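Local coordinates for 3-oxoacyl-[acyl-carrier protein] synthase (Thermus thermophilus, PDB 1UB7) that probably catalyses the first condensation of fatty acid synthesis, joining an acetyl group from acetyl-CoA to malonyl-ACP to give 3-oxobutanoyl-ACP, at residues N223-E228 against L302-G307; L227-K232 against A314-W319. One frame throughout, in Å; residues are numbered along the deposited sequence.

Interaction 1: N223-E228 against L302-G307; sequences NTATLE and LLVSFG
Thr226 meets Leu302 methyl against methyl: CG2 of Thr226 is modelled 3.2 Å from CD1 of Leu302, a separation so short that its exact value is doubtful, and 3.6 Å from CD2 of the same leucine. The fork of the leucine thus receives the threonine methyl, and the two side chains cross at about a right angle. CD1 also reaches back to the helix backbone, 3.6 Å from the carbonyl O of Thr226. The hydroxyl branch of Thr226 turns to the next inward-facing residue of the strand, with OG1 3.7 Å from Val304 CG2; this is contact of an oxygen with a methyl, not a polar bond. Ala225 adds a looser touch, its CB 4.3 Å from Val304 CG2. In this thiolase-like fold, helix 211-233 lies on one face of the C-terminal sheet; the axes of 223-228 and 302-307 are 8.6 Å apart at closest and run at 151°, nearly antiparallel. With chi1 of Thr226 at -53°, CG2 extends opposite the backbone N while OG1 stays beside that N, which sends the two branches to different strand residues. Were Leu302 cut back to an alanine, the Thr226 methyl would probably lose both its leucine partners, with a gap opened toward Ile230 and Phe243. Alternation along the strand separates the layers: Leu302 and Val304 face this helix, whereas Leu303 and Ser305 touch helix 281-292 on the other face. Backbone bonds from Leu302 and Val304 to Val244 fix the strand beside strand 242-245.

Interaction 2: L227-K232 against A314-W319; sequences LEAIEK and AAVLTW
The peptide group joining Ala229 to Ile230 is the flat element here, and Val316 lies on one of its faces. CG2 of Val316 lies over the face of the amide, between the carbonyl and the N, 3.9 Å from Ala229 C, Ala229 O and Ile230 N alike. Equal distances, with the methyl over the plane, mark contact with the amide face, not a head-on approach to the oxygen. The oxygen itself is engaged in a hydrogen bond with Ser175 OG, from strand 172-180. Beside the peptide, CB of Ala229 is 4.1 Å from Val316 CG2 and equally 4.1 Å from Ala314 CB, so one methyl bridges two strand residues. Ile230 points its CB away from the strand, yet its CG1 comes within 4.3 Å of Val316 CG2. The valine torsion (chi1 164°) explains this: CG2 stands opposite its own carbonyl carbon, beside the backbone N, and is the branch that meets the helix. The small Ala229 and Ala314 let the backbones approach, CA of Ala229 standing 6.0 Å from CA of Ala315, whose CB points away. Farther along, Lys232 NZ bonds to Phe176 O of strand 172-180. The arrangement is that of an outer helix laid on the C-terminal sheet of the thiolase fold, the axes of 227-232 and 314-318 being 7.5 Å apart at closest and 37° from parallel.

Both interactions draw on helix 211-233, sharing Leu227 and Glu228 within their ranges, and their centres are 8 Å apart. The helix lies across two antiparallel neighbours of one sheet, strands 300-307 and 311-318, joined by a probable hydrogen bond, Ala315 N to Leu303 O at 2.7 Å. Apolar contact continues between the sites, since Leu302 CD1 of interaction 1 is 3.5 Å from Ile230 CG1 of interaction 2. Interaction 1 is nearer the predicted active-site residue His246: the side chain of Val304 is about 6 Å from that of His246, against about 10 Å for Ala314 in interaction 2. Phe306, farther along segment 302-307, meets the ring of His246 directly.

Interaction 1: N223-E228 against L302-G307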
loop_
_atom_site.group_PDB
_atom_site.type_symbol
_atom_site.label_atom_id
_atom_site.label_comp_id
_atom_site.label_asym_id
_atom_site.label_seq_id
_atom_site.Cartn_x
_atom_site.Cartn_y
_atom_site.Cartn_z
ATOM N N ASN A 223 13.480 20.725 3.376
ATOM C CA ASN A 223 14.767 21.136 3.895
ATOM C C ASN A 223 15.294 20.300 5.064
ATOM O O ASN A 223 16.439 19.828 5.026
ATOM C CB ASN A 223 14.711 22.611 4.277
ATOM C CG ASN A 223 16.071 23.260 4.232
ATOM O OD1 ASN A 223 16.855 23.161 5.178
ATOM N ND2 ASN A 223 16.374 23.907 3.110
ATOM N N THR A 224 14.471 20.116 6.097
ATOM C CA THR A 224 14.869 19.330 7.276
ATOM C C THR A 224 15.247 17.909 6.869
ATOM O O THR A 224 16.348 17.425 7.163
ATOM C CB THR A 224 13.717 19.233 8.316
ATOM O OG1 THR A 224 13.345 20.547 8.747
ATOM C CG2 THR A 224 14.151 18.408 9.535
ATOM N N ALA A 225 14.311 17.257 6.186
ATOM C CA ALA A 225 14.485 15.888 5.714
ATOM C C ALA A 225 15.790 15.728 4.960
ATOM O O ALA A 225 16.588 14.832 5.257
ATOM C CB ALA A 225 13.319 15.501 4.810
ATOM N N THR A 226 15.996 16.611 3.988
ATOM C CA THR A 226 17.194 16.579 3.164
ATOM C C THR A 226 18.456 16.573 4.006
ATOM O O THR A 226 19.328 15.717 3.826
ATOM C CB THR A 226 17.246 17.785 2.221
ATOM O OG1 THR A 226 16.030 17.861 1.466
ATOM C CG2 THR A 226 18.420 17.645 1.262
ATOM N N LEU A 227 18.556 17.524 4.929
ATOM C CA LEU A 227 19.741 17.596 5.776
ATOM C C LEU A 227 19.850 16.375 6.683
ATOM O O LEU A 227 20.943 15.818 6.867
ATOM C CB LEU A 227 19.723 18.881 6.605
ATOM C CG LEU A 227 20.022 20.119 5.754
ATOM C CD1 LEU A 227 19.792 21.404 6.540
ATOM C CD2 LEU A 227 21.457 20.028 5.261
ATOM N N GLU A 228 18.707 15.960 7.229
ATOM C CA GLU A 228 18.638 14.807 8.117
ATOM C C GLU A 228 19.146 13.579 7.370
ATOM O O GLU A 228 19.967 12.810 7.880
ATOM C CB GLU A 228 17.193 14.595 8.551
ATOM C CG GLU A 228 17.025 13.787 9.813
ATOM C CD GLU A 228 15.564 13.546 10.133
ATOM O OE1 GLU A 228 14.742 14.455 9.869
ATOM O OE2 GLU A 228 15.241 12.456 10.653
ATOM N N LEU A 302 20.430 12.692 -3.799
ATOM C CA LEU A 302 19.463 12.862 -2.743
ATOM C C LEU A 302 18.095 12.985 -3.343
ATOM O O LEU A 302 17.894 13.751 -4.289
ATOM C CB LEU A 302 19.740 14.108 -1.911
ATOM C CG LEU A 302 18.586 14.283 -0.920
ATOM C CD1 LEU A 302 19.152 14.591 0.433
ATOM C CD2 LEU A 302 17.588 15.361 -1.419
ATOM N N LEU A 303 17.158 12.228 -2.774
ATOM C CA LEU A 303 15.771 12.225 -3.211
ATOM C C LEU A 303 14.970 12.750 -2.027
ATOM O O LEU A 303 15.269 12.411 -0.875
ATOM C CB LEU A 303 15.310 10.800 -3.547
ATOM C CG LEU A 303 16.183 9.943 -4.469
ATOM C CD1 LEU A 303 15.586 8.547 -4.588
ATOM C CD2 LEU A 303 16.282 10.594 -5.846
ATOM N N VAL A 304 13.956 13.565 -2.305
ATOM C CA VAL A 304 13.145 14.117 -1.245
ATOM C C VAL A 304 11.761 14.433 -1.796
ATOM O O VAL A 304 11.633 14.874 -2.937
ATOM C CB VAL A 304 13.816 15.403 -0.653
ATOM C CG1 VAL A 304 13.960 16.472 -1.731
ATOM C CG2 VAL A 304 12.998 15.938 0.517
ATOM N N SER A 305 10.723 14.191 -0.990
ATOM C CA SER A 305 9.348 14.454 -1.419
ATOM C C SER A 305 8.415 14.746 -0.243
ATOM O O SER A 305 8.683 14.372 0.896
ATOM C CB SER A 305 8.805 13.269 -2.235
ATOM O OG SER A 305 7.460 13.489 -2.649
ATOM N N PHE A 306 7.317 15.423 -0.549
ATOM C CA PHE A 306 6.314 15.819 0.431
ATOM C C PHE A 306 4.980 15.600 -0.260
ATOM O O PHE A 306 4.937 15.521 -1.485
ATOM C CB PHE A 306 6.441 17.313 0.743
ATOM C CG PHE A 306 6.243 18.198 -0.470
ATOM C CD1 PHE A 306 7.319 18.522 -1.304
ATOM C CD2 PHE A 306 4.965 18.650 -0.823
ATOM C CE1 PHE A 306 7.127 19.285 -2.477
ATOM C CE2 PHE A 306 4.761 19.410 -1.994
ATOM C CZ PHE A 306 5.846 19.726 -2.821
ATOM N N GLY A 307 3.895 15.533 0.502
ATOM C CA GLY A 307 2.601 15.341 -0.123
ATOM C C GLY A 307 1.461 15.089 0.841
ATOM O O GLY A 307 1.587 15.329 2.055
#

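Interaction 2: L227-K232 against A314-W319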
loop_
_atom_site.group_PDB
_atom_site.type_symbol
_atom_site.label_atom_id
_atom_site.label_comp_id
_atom_site.label_asym_id
_atom_site.label_seq_id
_atom_site.Cartn_x
_atom_site.Cartn_y
_atom_site.Cartn_z
ATOM N N LEU A 227 18.556 17.524 4.929
ATOM C CA LEU A 227 19.741 17.596 5.776
ATOM C C LEU A 227 19.850 16.375 6.683
ATOM O O LEU A 227 20.943 15.818 6.867
ATOM C CB LEU A 227 19.723 18.881 6.605
ATOM C CG LEU A 227 20.022 20.119 5.754
ATOM C CD1 LEU A 227 19.792 21.404 6.540
ATOM C CD2 LEU A 227 21.457 20.028 5.261
ATOM N N GLU A 228 18.707 15.960 7.229
ATOM C CA GLU A 228 18.638 14.807 8.117
ATOM C C GLU A 228 19.146 13.579 7.370
ATOM O O GLU A 228 19.967 12.810 7.880
ATOM C CB GLU A 228 17.193 14.595 8.551
ATOM C CG GLU A 228 17.025 13.787 9.813
ATOM C CD GLU A 228 15.564 13.546 10.133
ATOM O OE1 GLU A 228 14.742 14.455 9.869
ATOM O OE2 GLU A 228 15.241 12.456 10.653
ATOM N N ALA A 229 18.656 13.406 6.149
ATOM C CA ALA A 229 19.070 12.285 5.321
ATOM C C ALA A 229 20.558 12.364 5.003
ATOM O O ALA A 229 21.305 11.400 5.219
ATOM C CB ALA A 229 18.272 12.266 4.040
ATOM N N ILE A 230 21.002 13.511 4.490
ATOM C CA ILE A 230 22.419 13.651 4.158
ATOM C C ILE A 230 23.225 13.355 5.418
ATOM O O ILE A 230 24.224 12.607 5.400
ATOM C CB ILE A 230 22.744 15.067 3.645
ATOM C CG1 ILE A 230 21.958 15.344 2.356
ATOM C CG2 ILE A 230 24.238 15.187 3.373
ATOM C CD1 ILE A 230 21.790 16.819 2.022
ATOM N N GLU A 231 22.768 13.924 6.523
ATOM C CA GLU A 231 23.442 13.702 7.781
ATOM C C GLU A 231 23.374 12.224 8.152
ATOM O O GLU A 231 24.398 11.612 8.450
ATOM C CB GLU A 231 22.825 14.581 8.878
ATOM C CG GLU A 231 23.108 14.139 10.311
ATOM C CD GLU A 231 24.580 13.870 10.598
ATOM O OE1 GLU A 231 24.890 13.423 11.726
ATOM O OE2 GLU A 231 25.430 14.099 9.709
ATOM N N LYS A 232 22.186 11.627 8.110
ATOM C CA LYS A 232 22.080 10.216 8.485
ATOM C C LYS A 232 22.939 9.342 7.565
ATOM O O LYS A 232 23.414 8.271 7.969
ATOM C CB LYS A 232 20.616 9.750 8.456
ATOM C CG LYS A 232 20.351 8.589 9.411
ATOM C CD LYS A 232 18.982 7.933 9.207
ATOM C CE LYS A 232 17.823 8.843 9.563
ATOM N NZ LYS A 232 16.531 8.100 9.469
ATOM N N ALA A 314 12.746 11.253 2.273
ATOM C CA ALA A 314 13.994 11.627 1.648
ATOM C C ALA A 314 14.966 10.457 1.731
ATOM O O ALA A 314 14.933 9.667 2.680
ATOM C CB ALA A 314 14.582 12.842 2.348
ATOM N N ALA A 315 15.841 10.351 0.736
ATOM C CA ALA A 315 16.816 9.277 0.706
ATOM C C ALA A 315 18.126 9.695 0.040
ATOM O O ALA A 315 18.163 10.591 -0.809
ATOM C CB ALA A 315 16.222 8.075 -0.022
ATOM N N VAL A 316 19.204 9.043 0.456
ATOM C CA VAL A 316 20.520 9.288 -0.091
ATOM C C VAL A 316 20.955 7.941 -0.640
ATOM O O VAL A 316 20.975 6.934 0.082
ATOM C CB VAL A 316 21.514 9.771 0.993
ATOM C CG1 VAL A 316 22.949 9.651 0.483
ATOM C CG2 VAL A 316 21.211 11.219 1.358
ATOM N N LEU A 317 21.298 7.946 -1.925
ATOM C CA LEU A 317 21.697 6.759 -2.662
ATOM C C LEU A 317 22.964 7.020 -3.450
ATOM O O LEU A 317 23.046 8.003 -4.186
ATOM C CB LEU A 317 20.583 6.399 -3.651
ATOM C CG LEU A 317 20.848 5.369 -4.745
ATOM C CD1 LEU A 317 20.989 3.975 -4.136
ATOM C CD2 LEU A 317 19.704 5.394 -5.735
ATOM N N THR A 318 23.954 6.148 -3.288
ATOM C CA THR A 318 25.196 6.262 -4.040
ATOM C C THR A 318 24.892 5.467 -5.312
ATOM O O THR A 318 24.826 4.236 -5.287
ATOM C CB THR A 318 26.383 5.626 -3.286
ATOM O OG1 THR A 318 26.773 6.475 -2.194
ATOM C CG2 THR A 318 27.567 5.430 -4.220
ATOM N N TRP A 319 24.699 6.192 -6.414
ATOM C CA TRP A 319 24.347 5.611 -7.708
ATOM C C TRP A 319 25.205 4.462 -8.250
ATOM O O TRP A 319 26.407 4.381 -8.000
ATOM C CB TRP A 319 24.282 6.722 -8.763
ATOM C CG TRP A 319 23.373 6.385 -9.896
ATOM C CD1 TRP A 319 23.728 5.906 -11.127
ATOM C CD2 TRP A 319 21.936 6.429 -9.880
ATOM N NE1 TRP A 319 22.599 5.646 -11.878
ATOM C CE2 TRP A 319 21.488 5.956 -11.137
ATOM C CE3 TRP A 319 20.985 6.819 -8.924
ATOM C CZ2 TRP A 319 20.122 5.864 -11.464
ATOM C CZ3 TRP A 319 19.625 6.728 -9.252
ATOM C CH2 TRP A 319 19.210 6.254 -10.510
#